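Local coordinates for GH86A beta-porphyranase (Bacteroides plebeius, PDB 4AW7), which cleaves the sulfated red-seaweed polysaccharide porphyran at beta-1,4 linkages between D-galactose and L-galactose-6-sulfate, releasing mostly disaccharides, at residues A61-G66 and F361-K366; I98-Y103 and E135-F140; S243-E248 and D534-Y539; P281-D286 and T333-A338. All blocks are in the same frame, centred on the assembly; numbering follows the deposited sequence.

Interaction 1. Residues A61-G66 and F361-K366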
# COMPACT_ATOMS: atom_id res chain seq x y z
N ALA A 61 -1.17 -22.55 2.77
CA ALA A 61 -2.46 -23.22 2.54
C ALA A 61 -3.42 -23.03 3.70
O ALA A 61 -4.59 -22.75 3.48
CB ALA A 61 -2.24 -24.73 2.26
N ASP A 62 -2.94 -23.18 4.93
CA ASP A 62 -3.77 -23.11 6.13
C ASP A 62 -4.38 -21.71 6.28
O ASP A 62 -5.50 -21.59 6.71
CB ASP A 62 -2.96 -23.41 7.39
CG ASP A 62 -2.62 -24.87 7.58
OD1 ASP A 62 -3.25 -25.71 6.93
OD2 ASP A 62 -1.73 -25.13 8.42
N TYR A 63 -3.63 -20.67 5.92
CA TYR A 63 -4.06 -19.29 6.17
C TYR A 63 -4.51 -18.61 4.91
O TYR A 63 -4.98 -17.46 4.98
CB TYR A 63 -2.97 -18.52 6.88
CG TYR A 63 -2.80 -18.93 8.31
CD1 TYR A 63 -2.00 -19.99 8.67
CD2 TYR A 63 -3.38 -18.20 9.33
CE1 TYR A 63 -1.83 -20.38 9.97
CE2 TYR A 63 -3.21 -18.57 10.64
CZ TYR A 63 -2.43 -19.66 10.96
OH TYR A 63 -2.25 -20.03 12.26
N GLN A 64 -4.36 -19.24 3.74
CA GLN A 64 -4.78 -18.71 2.44
C GLN A 64 -4.02 -17.44 2.05
O GLN A 64 -4.61 -16.37 1.83
CB GLN A 64 -6.29 -18.47 2.45
CG GLN A 64 -7.02 -19.70 2.92
CD GLN A 64 -8.47 -19.42 3.28
OE1 GLN A 64 -9.00 -18.25 3.22
NE2 GLN A 64 -9.19 -20.52 3.50
N VAL A 65 -2.71 -17.60 1.99
CA VAL A 65 -1.77 -16.52 1.83
C VAL A 65 -0.96 -16.73 0.53
O VAL A 65 -0.65 -17.87 0.17
CB VAL A 65 -0.84 -16.47 3.07
CG1 VAL A 65 0.25 -15.39 2.95
CG2 VAL A 65 -1.71 -16.22 4.28
N GLY A 66 -0.61 -15.64 -0.16
CA GLY A 66 0.17 -15.65 -1.39
C GLY A 66 1.55 -15.05 -1.20
O GLY A 66 1.99 -14.70 -0.09
N PHE A 361 -2.61 -12.07 12.32
CA PHE A 361 -3.04 -11.16 11.27
C PHE A 361 -3.77 -11.92 10.17
O PHE A 361 -4.83 -11.52 9.69
CB PHE A 361 -1.83 -10.42 10.67
CG PHE A 361 -2.17 -9.62 9.45
CD1 PHE A 361 -2.92 -8.46 9.52
CD2 PHE A 361 -1.72 -10.02 8.21
CE1 PHE A 361 -3.25 -7.76 8.38
CE2 PHE A 361 -2.06 -9.33 7.05
CZ PHE A 361 -2.82 -8.17 7.14
N PHE A 362 -3.19 -13.06 9.77
CA PHE A 362 -3.78 -13.88 8.74
C PHE A 362 -5.02 -14.64 9.25
O PHE A 362 -5.98 -14.84 8.51
CB PHE A 362 -2.73 -14.77 8.12
CG PHE A 362 -1.60 -13.97 7.50
CD1 PHE A 362 -1.78 -13.34 6.29
CD2 PHE A 362 -0.39 -13.84 8.14
CE1 PHE A 362 -0.77 -12.60 5.73
CE2 PHE A 362 0.64 -13.11 7.56
CZ PHE A 362 0.44 -12.50 6.34
N GLU A 363 -5.01 -15.05 10.50
CA GLU A 363 -6.22 -15.68 11.09
C GLU A 363 -7.40 -14.71 11.03
O GLU A 363 -8.51 -15.08 10.62
CB GLU A 363 -5.96 -16.10 12.53
CG GLU A 363 -7.09 -16.99 13.07
CD GLU A 363 -7.08 -18.38 12.39
OE1 GLU A 363 -6.06 -19.00 12.48
OE2 GLU A 363 -8.06 -18.85 11.75
N LEU A 364 -7.16 -13.44 11.37
CA LEU A 364 -8.21 -12.46 11.43
C LEU A 364 -8.92 -12.34 10.07
O LEU A 364 -10.15 -12.15 10.01
CB LEU A 364 -7.60 -11.09 11.81
CG LEU A 364 -8.49 -9.86 11.80
CD1 LEU A 364 -9.56 -10.00 12.90
CD2 LEU A 364 -7.68 -8.59 12.00
N TRP A 365 -8.14 -12.39 9.00
CA TRP A 365 -8.64 -12.20 7.65
C TRP A 365 -8.92 -13.49 6.90
O TRP A 365 -9.28 -13.48 5.74
CB TRP A 365 -7.66 -11.32 6.87
CG TRP A 365 -7.63 -9.91 7.40
CD1 TRP A 365 -6.72 -9.35 8.22
CD2 TRP A 365 -8.62 -8.90 7.16
NE1 TRP A 365 -7.07 -8.07 8.51
CE2 TRP A 365 -8.23 -7.76 7.86
CE3 TRP A 365 -9.77 -8.85 6.38
CZ2 TRP A 365 -8.96 -6.57 7.81
CZ3 TRP A 365 -10.50 -7.66 6.34
CH2 TRP A 365 -10.06 -6.54 7.04
N LYS A 366 -8.80 -14.64 7.57
CA LYS A 366 -8.98 -15.90 6.86
C LYS A 366 -10.41 -16.01 6.34
O LYS A 366 -11.38 -15.62 7.00
CB LYS A 366 -8.62 -17.09 7.77
CG LYS A 366 -8.55 -18.44 7.01
CD LYS A 366 -8.09 -19.54 7.98
CE LYS A 366 -8.38 -20.98 7.51
NZ LYS A 366 -7.75 -21.94 8.40
O HOH W 1 -5.69 -14.88 5.71
O HOH W 2 -3.91 -18.84 14.00
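Lys366 reaches over the end of helix 54-63 and gives its ammonium group to the backbone of Asp62. Its CG stands anti to the backbone N (chi1 -170°), and the chain runs straight from there. After CB, CG lies 3.8 Å from OE1 of Gln64, a side chain crossing it at about a right angle and bonded through that oxygen to Asn367 N. Next, CD and then CE close on Asp62 O, CE to 3.1 Å, and NZ donates to the same Asp62 O at 2.8 Å, in the carbonyl plane. The ammonium group thus sits at the carboxyl end of the helix, where the partial negative charge would probably favour it. An early and a late helix of the catalytic barrel meet here: Gln64, with positive phi (64°), is the first residue to leave the helical path and turns the chain toward barrel strand 66-71, while helix 359-365 precedes strand 371-377 of the beta-sandwich.

Phe362 packs on Tyr63 and Val65: its CB rests 3.7 Å from Tyr63 CD2, and its CD1 meets Val65 CG2 at 3.5 Å, the valine methyl approaching the ring obliquely. Phe361 CD2 lies over the centre of one Phe362 face. One water links Tyr63 O and Phe362 O; a second, in the plane of the Tyr63 ring, joins its OH to Glu363 OE1, whose carboxylate is turned 62° from that ring.

Interaction 2. Residues I98-Y103 and E135-F140. With K (potassium ion), chain G.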
# COMPACT_ATOMS: atom_id res chain seq x y z
N ILE A 98 6.96 -19.51 -21.44
CA ILE A 98 7.30 -18.81 -20.20
C ILE A 98 6.06 -18.75 -19.33
O ILE A 98 5.03 -18.18 -19.69
CB ILE A 98 7.83 -17.40 -20.46
CG1 ILE A 98 9.06 -17.46 -21.37
CG2 ILE A 98 8.17 -16.73 -19.13
CD1 ILE A 98 9.70 -16.12 -21.66
N SER A 99 6.18 -19.33 -18.15
CA SER A 99 5.16 -19.21 -17.13
C SER A 99 5.54 -18.10 -16.16
O SER A 99 6.71 -17.75 -16.02
CB SER A 99 5.03 -20.49 -16.36
OG SER A 99 4.44 -21.53 -17.12
N VAL A 100 4.52 -17.59 -15.48
CA VAL A 100 4.67 -16.45 -14.57
C VAL A 100 4.30 -16.84 -13.15
O VAL A 100 3.19 -17.34 -12.91
CB VAL A 100 3.77 -15.29 -15.00
CG1 VAL A 100 3.91 -14.14 -14.03
CG2 VAL A 100 4.10 -14.82 -16.41
N LYS A 101 5.23 -16.67 -12.21
CA LYS A 101 4.97 -16.91 -10.80
C LYS A 101 4.71 -15.56 -10.13
O LYS A 101 5.49 -14.60 -10.29
CB LYS A 101 6.12 -17.59 -10.10
CG LYS A 101 5.80 -18.07 -8.69
CD LYS A 101 7.01 -18.77 -8.03
CE LYS A 101 6.79 -19.13 -6.60
NZ LYS A 101 6.18 -20.45 -6.53
N ARG A 102 3.64 -15.47 -9.36
CA ARG A 102 3.29 -14.23 -8.70
C ARG A 102 4.18 -13.98 -7.51
O ARG A 102 4.03 -14.58 -6.46
CB ARG A 102 1.83 -14.21 -8.30
CG ARG A 102 1.43 -12.90 -7.62
CD ARG A 102 -0.09 -12.79 -7.47
NE ARG A 102 -0.52 -11.60 -6.80
CZ ARG A 102 -0.81 -10.46 -7.40
NH1 ARG A 102 -0.59 -10.27 -8.68
NH2 ARG A 102 -1.28 -9.47 -6.68
N TYR A 103 5.12 -13.05 -7.68
CA TYR A 103 5.96 -12.49 -6.62
C TYR A 103 6.69 -11.30 -7.24
O TYR A 103 6.65 -11.10 -8.46
CB TYR A 103 6.94 -13.50 -6.04
CG TYR A 103 8.13 -13.90 -6.89
CD1 TYR A 103 8.01 -14.82 -7.91
CD2 TYR A 103 9.39 -13.34 -6.68
CE1 TYR A 103 9.11 -15.20 -8.66
CE2 TYR A 103 10.48 -13.70 -7.42
CZ TYR A 103 10.34 -14.63 -8.41
OH TYR A 103 11.41 -14.99 -9.20
N GLU A 135 12.19 -20.35 -18.07
CA GLU A 135 10.91 -21.03 -18.10
C GLU A 135 9.88 -20.44 -17.15
O GLU A 135 8.68 -20.60 -17.37
CB GLU A 135 11.03 -22.54 -17.83
CG GLU A 135 11.50 -22.98 -16.49
CD GLU A 135 11.78 -24.49 -16.40
OE1 GLU A 135 11.72 -25.20 -17.44
OE2 GLU A 135 12.06 -24.97 -15.26
N LEU A 136 10.35 -19.75 -16.12
CA LEU A 136 9.48 -19.19 -15.09
C LEU A 136 10.05 -17.81 -14.75
O LEU A 136 11.26 -17.72 -14.42
CB LEU A 136 9.50 -20.09 -13.85
CG LEU A 136 8.44 -19.78 -12.77
CD1 LEU A 136 7.01 -19.97 -13.25
CD2 LEU A 136 8.77 -20.59 -11.54
N VAL A 137 9.20 -16.80 -14.80
CA VAL A 137 9.59 -15.44 -14.46
C VAL A 137 8.69 -14.87 -13.37
O VAL A 137 7.55 -15.27 -13.23
CB VAL A 137 9.52 -14.54 -15.71
CG1 VAL A 137 10.49 -15.07 -16.80
CG2 VAL A 137 8.13 -14.37 -16.25
N PRO A 138 9.18 -13.90 -12.59
CA PRO A 138 8.28 -13.20 -11.65
C PRO A 138 7.28 -12.34 -12.36
O PRO A 138 7.57 -11.73 -13.40
CB PRO A 138 9.24 -12.32 -10.85
CG PRO A 138 10.38 -12.03 -11.82
CD PRO A 138 10.55 -13.35 -12.58
N GLU A 139 6.10 -12.22 -11.77
CA GLU A 139 5.13 -11.31 -12.31
C GLU A 139 5.61 -9.87 -12.25
O GLU A 139 5.22 -9.06 -13.10
CB GLU A 139 3.77 -11.46 -11.60
CG GLU A 139 2.67 -10.59 -12.17
CD GLU A 139 1.29 -10.83 -11.56
OE1 GLU A 139 1.17 -11.65 -10.62
OE2 GLU A 139 0.35 -10.18 -12.04
N PHE A 140 6.37 -9.53 -11.21
CA PHE A 140 6.86 -8.16 -11.00
C PHE A 140 8.35 -8.17 -10.84
O PHE A 140 8.92 -8.95 -10.10
CB PHE A 140 6.24 -7.52 -9.74
CG PHE A 140 4.74 -7.57 -9.73
CD1 PHE A 140 4.02 -6.63 -10.44
CD2 PHE A 140 4.04 -8.57 -9.07
CE1 PHE A 140 2.67 -6.69 -10.51
CE2 PHE A 140 2.67 -8.62 -9.12
CZ PHE A 140 1.99 -7.70 -9.86
K K G . 10.97 -17.17 -11.09
O HOH W 3 7.07 -22.80 -18.59
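Ser99 pairs with Leu136, Val100 with Val137 and Lys101 with Pro138, a parallel register held by backbone bonds: Ser99 N to Glu135 O, Val137 N to Ser99 O, Lys101 N to Val137 O and Glu139 N to Lys101 O, with Phe140 N to Tyr103 O at the corner formed by Arg102 and Tyr103. Pro138, without an N-H, costs this ladder nothing, because its neighbours Val137 and Glu139 supply the donors facing 98-103. The short strands cross at -41°, the strong twist of a parallel barrel wall. In this curled sheet of the catalytic barrel, strand 136-142 pairs successively with 99-101 and 104-106 on one flank and with 189-195 on the other.

Among charged groups, Arg102 NH1 reaches Glu139 OE1 at 3.0 Å in a salt bridge, meeting the oxygen from above the carboxylate plane, 42° out of it. Both chains are extended, Glu139 with CG anti to the backbone N (chi1 -176°), and NH1 also lies at the edge of the Phe140 ring, 3.7 Å from CE2. The remaining terminal nitrogen, NH2, binds Ser41 O and Phe312 O.

Apolar contact is made by Ile98 CG2 on Val137 CG1 (3.7 Å), by Val100 CG1 on Glu139 CB (3.6 Å) and by a CH-pi contact in which Pro138 CB sits over one face of Tyr103, 3.7 Å from the ring centroid. At the edge of that ring, a potassium ion lies 2.9 Å from Tyr103 OH and, at a longer 3.4 Å, from Leu136 O.

Interaction 3. Residues S243-E248 and D534-Y539. With CA (calcium ion), chain C.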
# COMPACT_ATOMS: atom_id res chain seq x y z
N SER A 243 0.55 5.46 8.77
CA SER A 243 -0.81 4.97 8.60
C SER A 243 -1.80 6.10 8.84
O SER A 243 -1.56 7.04 9.63
CB SER A 243 -1.10 3.76 9.36
OG SER A 243 -0.89 3.97 10.68
N GLY A 244 -2.89 6.05 8.09
CA GLY A 244 -3.81 7.17 8.06
C GLY A 244 -3.37 8.20 7.05
O GLY A 244 -2.90 7.90 5.97
N SER A 245 -3.56 9.48 7.42
CA SER A 245 -3.58 10.55 6.42
C SER A 245 -2.26 10.74 5.70
O SER A 245 -2.26 11.15 4.55
CB SER A 245 -4.04 11.88 7.03
OG SER A 245 -3.01 12.55 7.72
N ASN A 246 -1.12 10.48 6.34
CA ASN A 246 0.15 10.68 5.63
C ASN A 246 0.30 9.70 4.47
O ASN A 246 0.58 10.12 3.36
CB ASN A 246 1.34 10.55 6.60
CG ASN A 246 2.65 10.56 5.90
OD1 ASN A 246 3.23 9.50 5.65
ND2 ASN A 246 3.13 11.76 5.52
N SER A 247 0.10 8.40 4.72
CA SER A 247 0.21 7.44 3.63
C SER A 247 -0.80 7.75 2.54
O SER A 247 -0.53 7.51 1.36
CB SER A 247 0.05 5.99 4.14
OG SER A 247 -1.20 5.73 4.73
N GLU A 248 -2.00 8.20 2.93
CA GLU A 248 -2.98 8.57 1.93
C GLU A 248 -2.48 9.68 1.00
O GLU A 248 -2.66 9.63 -0.20
CB GLU A 248 -4.31 8.96 2.60
CG GLU A 248 -4.99 7.85 3.43
CD GLU A 248 -5.75 6.78 2.68
OE1 GLU A 248 -5.83 6.81 1.44
OE2 GLU A 248 -6.29 5.90 3.41
N ASP A 534 -12.71 18.84 11.16
CA ASP A 534 -11.59 18.98 12.10
C ASP A 534 -10.70 17.77 12.17
O ASP A 534 -9.54 17.91 12.48
CB ASP A 534 -12.10 19.35 13.51
CG ASP A 534 -12.96 20.61 13.52
OD1 ASP A 534 -12.51 21.60 12.95
OD2 ASP A 534 -14.08 20.59 14.09
N ASN A 535 -11.24 16.62 11.82
CA ASN A 535 -10.62 15.32 11.98
C ASN A 535 -10.27 14.74 10.61
O ASN A 535 -10.88 15.06 9.60
CB ASN A 535 -11.61 14.38 12.70
CG ASN A 535 -10.97 13.11 13.21
OD1 ASN A 535 -9.74 13.01 13.31
ND2 ASN A 535 -11.80 12.14 13.56
N TRP A 536 -9.25 13.90 10.61
CA TRP A 536 -8.76 13.16 9.46
C TRP A 536 -8.28 11.78 9.93
O TRP A 536 -8.24 11.50 11.11
CB TRP A 536 -7.65 13.90 8.71
CG TRP A 536 -6.54 14.31 9.58
CD1 TRP A 536 -5.50 13.53 10.00
CD2 TRP A 536 -6.34 15.59 10.17
NE1 TRP A 536 -4.66 14.25 10.81
CE2 TRP A 536 -5.17 15.51 10.95
CE3 TRP A 536 -7.06 16.79 10.16
CZ2 TRP A 536 -4.69 16.60 11.69
CZ3 TRP A 536 -6.56 17.87 10.88
CH2 TRP A 536 -5.39 17.76 11.63
N LYS A 537 -7.93 10.93 8.97
CA LYS A 537 -7.53 9.57 9.30
C LYS A 537 -6.24 9.56 10.13
O LYS A 537 -5.18 10.05 9.70
CB LYS A 537 -7.29 8.77 8.03
CG LYS A 537 -8.54 8.55 7.19
CD LYS A 537 -8.14 8.05 5.81
CE LYS A 537 -9.23 8.09 4.74
NZ LYS A 537 -10.20 7.00 4.98
N GLY A 538 -6.30 8.95 11.30
CA GLY A 538 -5.14 8.83 12.13
C GLY A 538 -4.77 10.11 12.82
O GLY A 538 -5.59 10.99 13.06
N TYR A 539 -3.52 10.16 13.22
CA TYR A 539 -3.09 11.12 14.22
C TYR A 539 -2.77 12.49 13.67
O TYR A 539 -2.76 12.74 12.47
CB TYR A 539 -1.94 10.58 15.09
CG TYR A 539 -0.52 10.75 14.61
CD1 TYR A 539 -0.14 10.55 13.30
CD2 TYR A 539 0.45 11.19 15.50
CE1 TYR A 539 1.19 10.70 12.89
CE2 TYR A 539 1.76 11.35 15.10
CZ TYR A 539 2.14 11.08 13.80
OH TYR A 539 3.42 11.26 13.39
CA CA C . -7.89 11.49 13.57
O HOH W 4 -1.98 7.81 12.39
O HOH W 5 -1.93 11.71 10.05
O HOH W 6 -8.74 4.84 3.05
O HOH W 7 -6.91 13.63 13.02
O HOH W 8 -6.90 10.42 15.54
O HOH W 9 -8.09 13.03 15.56
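Ser245 OG and Trp536 CG both stand between the backbone N and the carbonyl carbon of their own residues (chi1 81° and 53°), and this brings Ser245 OG to 3.5 Å from Trp536 CD1. The approach to the indole is oblique, and a water binds both Ser245 OG and Tyr539 O. The direct polar link is Ser245 N to Lys537 O at 2.9 Å, with the donor 39° out of the carbonyl plane. Gly244 is at the N-cap position; its CA approaches the same Lys537 O at 3.6 Å, a CB there would collide with that oxygen, and the backbone angles themselves call for glycine.

Through these contacts the start of barrel helix 245-262 abuts a calcium-binding loop of the C-terminal beta domain. Asn535 OD1, Trp536 O and Gly538 O bind the calcium ion with three waters, and Asp381 joins the site, so the residues flanking Lys537 are fixed by metal while its own carbonyl takes the helix N-H. One of the metal's waters lies over a face of the Trp536 indole. Trp536 NE1 donates to Tyr539 O at 2.9 Å and the ring meets Phe547 edge-to-face; an alanine here would probably leave Tyr539 O without its indole donor and open a gap beside Ser245 and Phe547.

Lys537 crosses Glu248 at about a right angle, its CD 3.7 Å from OE2. The charged atoms, OE2 and NZ, remain 4.4 Å apart, joined by a water, while Glu248 OE1 forms salt bridges with Arg307 and Arg508.

Interaction 4. Residues P281-D286 and T333-A338. With L6S (6-O-sulfo-alpha-L-galactopyranose), chain B; GLA (alpha-D-galactopyranose), chain D; GAL (beta-D-galactopyranose), chain E.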
# COMPACT_ATOMS: atom_id res chain seq x y z
N PRO A 281 18.44 -1.53 19.27
CA PRO A 281 19.81 -1.32 18.80
C PRO A 281 20.21 -2.22 17.64
O PRO A 281 21.27 -2.02 17.02
CB PRO A 281 20.66 -1.67 20.02
CG PRO A 281 19.86 -2.75 20.72
CD PRO A 281 18.40 -2.37 20.49
N ASP A 282 19.38 -3.21 17.34
CA ASP A 282 19.67 -4.11 16.25
C ASP A 282 18.35 -4.63 15.66
O ASP A 282 17.28 -4.27 16.14
CB ASP A 282 20.60 -5.26 16.69
CG ASP A 282 20.02 -6.08 17.83
OD1 ASP A 282 18.87 -6.52 17.72
OD2 ASP A 282 20.74 -6.29 18.84
N ASP A 283 18.48 -5.50 14.66
CA ASP A 283 17.30 -6.02 13.94
C ASP A 283 16.88 -7.40 14.39
O ASP A 283 16.19 -8.11 13.66
CB ASP A 283 17.58 -5.98 12.44
CG ASP A 283 18.63 -6.94 11.98
OD1 ASP A 283 19.15 -7.75 12.79
OD2 ASP A 283 18.93 -6.89 10.78
N SER A 284 17.29 -7.82 15.58
CA SER A 284 16.93 -9.14 16.08
C SER A 284 15.46 -9.24 16.46
O SER A 284 14.84 -8.27 16.91
CB SER A 284 17.80 -9.52 17.28
OG SER A 284 19.16 -9.59 16.91
N TYR A 285 14.92 -10.43 16.32
CA TYR A 285 13.56 -10.74 16.68
C TYR A 285 13.39 -10.84 18.17
O TYR A 285 14.22 -11.44 18.88
CB TYR A 285 13.18 -12.09 16.08
CG TYR A 285 11.78 -12.54 16.46
CD1 TYR A 285 10.64 -12.14 15.72
CD2 TYR A 285 11.58 -13.38 17.54
CE1 TYR A 285 9.39 -12.55 16.10
CE2 TYR A 285 10.31 -13.81 17.92
CZ TYR A 285 9.21 -13.39 17.19
OH TYR A 285 7.96 -13.81 17.55
N ASP A 286 12.29 -10.26 18.63
CA ASP A 286 11.80 -10.35 20.00
C ASP A 286 10.30 -10.68 19.96
O ASP A 286 9.60 -9.97 19.27
CB ASP A 286 12.01 -8.97 20.63
CG ASP A 286 11.59 -8.92 22.07
OD1 ASP A 286 10.40 -8.74 22.33
OD2 ASP A 286 12.46 -9.05 22.94
N THR A 333 20.32 -15.13 16.51
CA THR A 333 19.01 -14.54 16.57
C THR A 333 18.33 -14.62 15.20
O THR A 333 18.97 -14.66 14.15
CB THR A 333 19.04 -13.07 17.04
OG1 THR A 333 19.80 -12.28 16.12
CG2 THR A 333 19.59 -12.95 18.44
N SER A 334 17.00 -14.60 15.26
CA SER A 334 16.17 -14.48 14.06
C SER A 334 16.03 -13.00 13.69
O SER A 334 16.24 -12.11 14.51
CB SER A 334 14.81 -15.09 14.34
OG SER A 334 14.92 -16.51 14.44
N TYR A 335 15.71 -12.77 12.42
CA TYR A 335 15.42 -11.42 11.92
C TYR A 335 14.05 -10.98 12.44
O TYR A 335 13.13 -11.78 12.53
CB TYR A 335 15.41 -11.45 10.40
CG TYR A 335 15.24 -10.13 9.72
CD1 TYR A 335 16.03 -9.04 10.03
CD2 TYR A 335 14.31 -9.98 8.71
CE1 TYR A 335 15.88 -7.82 9.35
CE2 TYR A 335 14.14 -8.77 8.04
CZ TYR A 335 14.93 -7.69 8.35
OH TYR A 335 14.75 -6.52 7.65
N SER A 336 13.94 -9.69 12.74
CA SER A 336 12.70 -9.12 13.28
C SER A 336 11.46 -9.44 12.46
O SER A 336 10.39 -9.60 13.03
CB SER A 336 12.83 -7.61 13.49
OG SER A 336 13.02 -6.92 12.28
N ALA A 337 11.59 -9.50 11.14
CA ALA A 337 10.42 -9.72 10.28
C ALA A 337 10.01 -11.20 10.19
O ALA A 337 8.97 -11.49 9.57
CB ALA A 337 10.68 -9.14 8.88
N ALA A 338 10.79 -12.12 10.75
CA ALA A 338 10.52 -13.53 10.61
C ALA A 338 9.11 -13.90 11.06
O ALA A 338 8.59 -13.32 12.00
CB ALA A 338 11.57 -14.35 11.38
O1S L6S B . 12.27 -11.13 3.94
O2S L6S B . 13.23 -11.69 6.13
O3S L6S B . 14.54 -11.93 4.07
C1 L6S B . 15.08 -5.55 3.05
C2 L6S B . 16.56 -5.82 2.89
C3 L6S B . 17.05 -6.67 4.07
C4 L6S B . 16.23 -8.01 4.11
C5 L6S B . 14.74 -7.66 4.19
C6 L6S B . 13.89 -8.91 3.87
O2 L6S B . 17.31 -4.60 2.75
O3 L6S B . 18.46 -6.95 3.98
O4 L6S B . 16.52 -8.75 2.90
O5 L6S B . 14.31 -6.72 3.19
O6 L6S B . 13.96 -9.79 4.98
S1 L6S B . 13.44 -11.21 4.77
C1 GLA D . 13.24 -1.38 4.10
C2 GLA D . 14.15 -2.54 3.64
C3 GLA D . 13.92 -3.78 4.49
C4 GLA D . 13.88 -3.46 5.96
C5 GLA D . 12.84 -2.36 6.22
C6 GLA D . 12.56 -2.24 7.77
O1 GLA D . 11.94 -1.42 3.69
O2 GLA D . 13.94 -2.79 2.22
O3 GLA D . 14.98 -4.69 4.36
O4 GLA D . 15.18 -3.03 6.41
O5 GLA D . 13.35 -1.15 5.50
O6 GLA D . 11.42 -3.14 8.11
C1 GAL E . 13.24 -1.38 4.10
C2 GAL E . 14.15 -2.54 3.64
C3 GAL E . 13.92 -3.78 4.49
C4 GAL E . 13.88 -3.46 5.96
C5 GAL E . 12.84 -2.36 6.22
C6 GAL E . 12.56 -2.24 7.77
O1 GAL E . 13.57 -0.20 3.26
O2 GAL E . 13.94 -2.79 2.22
O3 GAL E . 14.98 -4.69 4.36
O4 GAL E . 15.18 -3.03 6.41
O5 GAL E . 13.35 -1.15 5.50
O6 GAL E . 11.42 -3.14 8.11
O HOH W 10 15.75 -13.96 17.81
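Ser334 O receives Tyr285 N at 2.8 Å, from above its carbonyl plane, and is touched as well by Ser284 CA at 3.4 Å. The two loops follow barrel strands 268-276 and 311-316, on the carboxyl-terminal side where barrel hydrolases carry their substrate cleft, and they are tied by a single bridge between Ser284 and Tyr335. Ser336 N completes the backbone pairing by donating to Asp283 O at 2.9 Å; within 281-286 an Asx turn binds Ser284 N to Asp282 OD1, and Tyr335 to Ala338 form a type I turn.

On one flank Tyr285, its CG anti to the backbone N (chi1 177°), brings its ring edge to the turn, Ser336 O lying near the ring plane 3.7 Å from CD1. Its hydroxyl binds Asp287.

The other flank faces the glycan. Asp283 sets its carboxylate at the edge of the Tyr335 ring, the planes 82° apart and OD2 3.5 Å from CE1, while OD1 is bonded to His325. Across the ring, CE2 lies 3.2 Å from O6 of the sulfated galactose. A serine in place of Tyr335 would probably strip the sugars of this wall and leave Asp283 without the ring it abuts. Trp324, a substrate-binding residue, packs against the same tyrosine, whose OH ends 3.6 Å from C4 of the galactose modelled in both anomeric forms.

How the interactions relate
Interactions 2 and 4 both belong to the catalytic barrel, with centres about 30 Å apart: interaction 2 pairs strands of its wall, and interaction 4 joins two loops beside the glycan. Interactions 1 and 3 connect parts far apart in sequence. Interaction 1 sets helix 54-63 against helix 359-365, an early and a late helix of the barrel, and so helps to close it; its loop encloses interactions 2 and 4. Interaction 3, about 27 Å from interaction 1 between centres, has segments that alternate with those of interaction 1. Interactions 2 and 3 lie on opposite sides of the chain's centre. Of the four, interaction 3 alone ties the barrel, through helix 245-262, to the C-terminal beta domain.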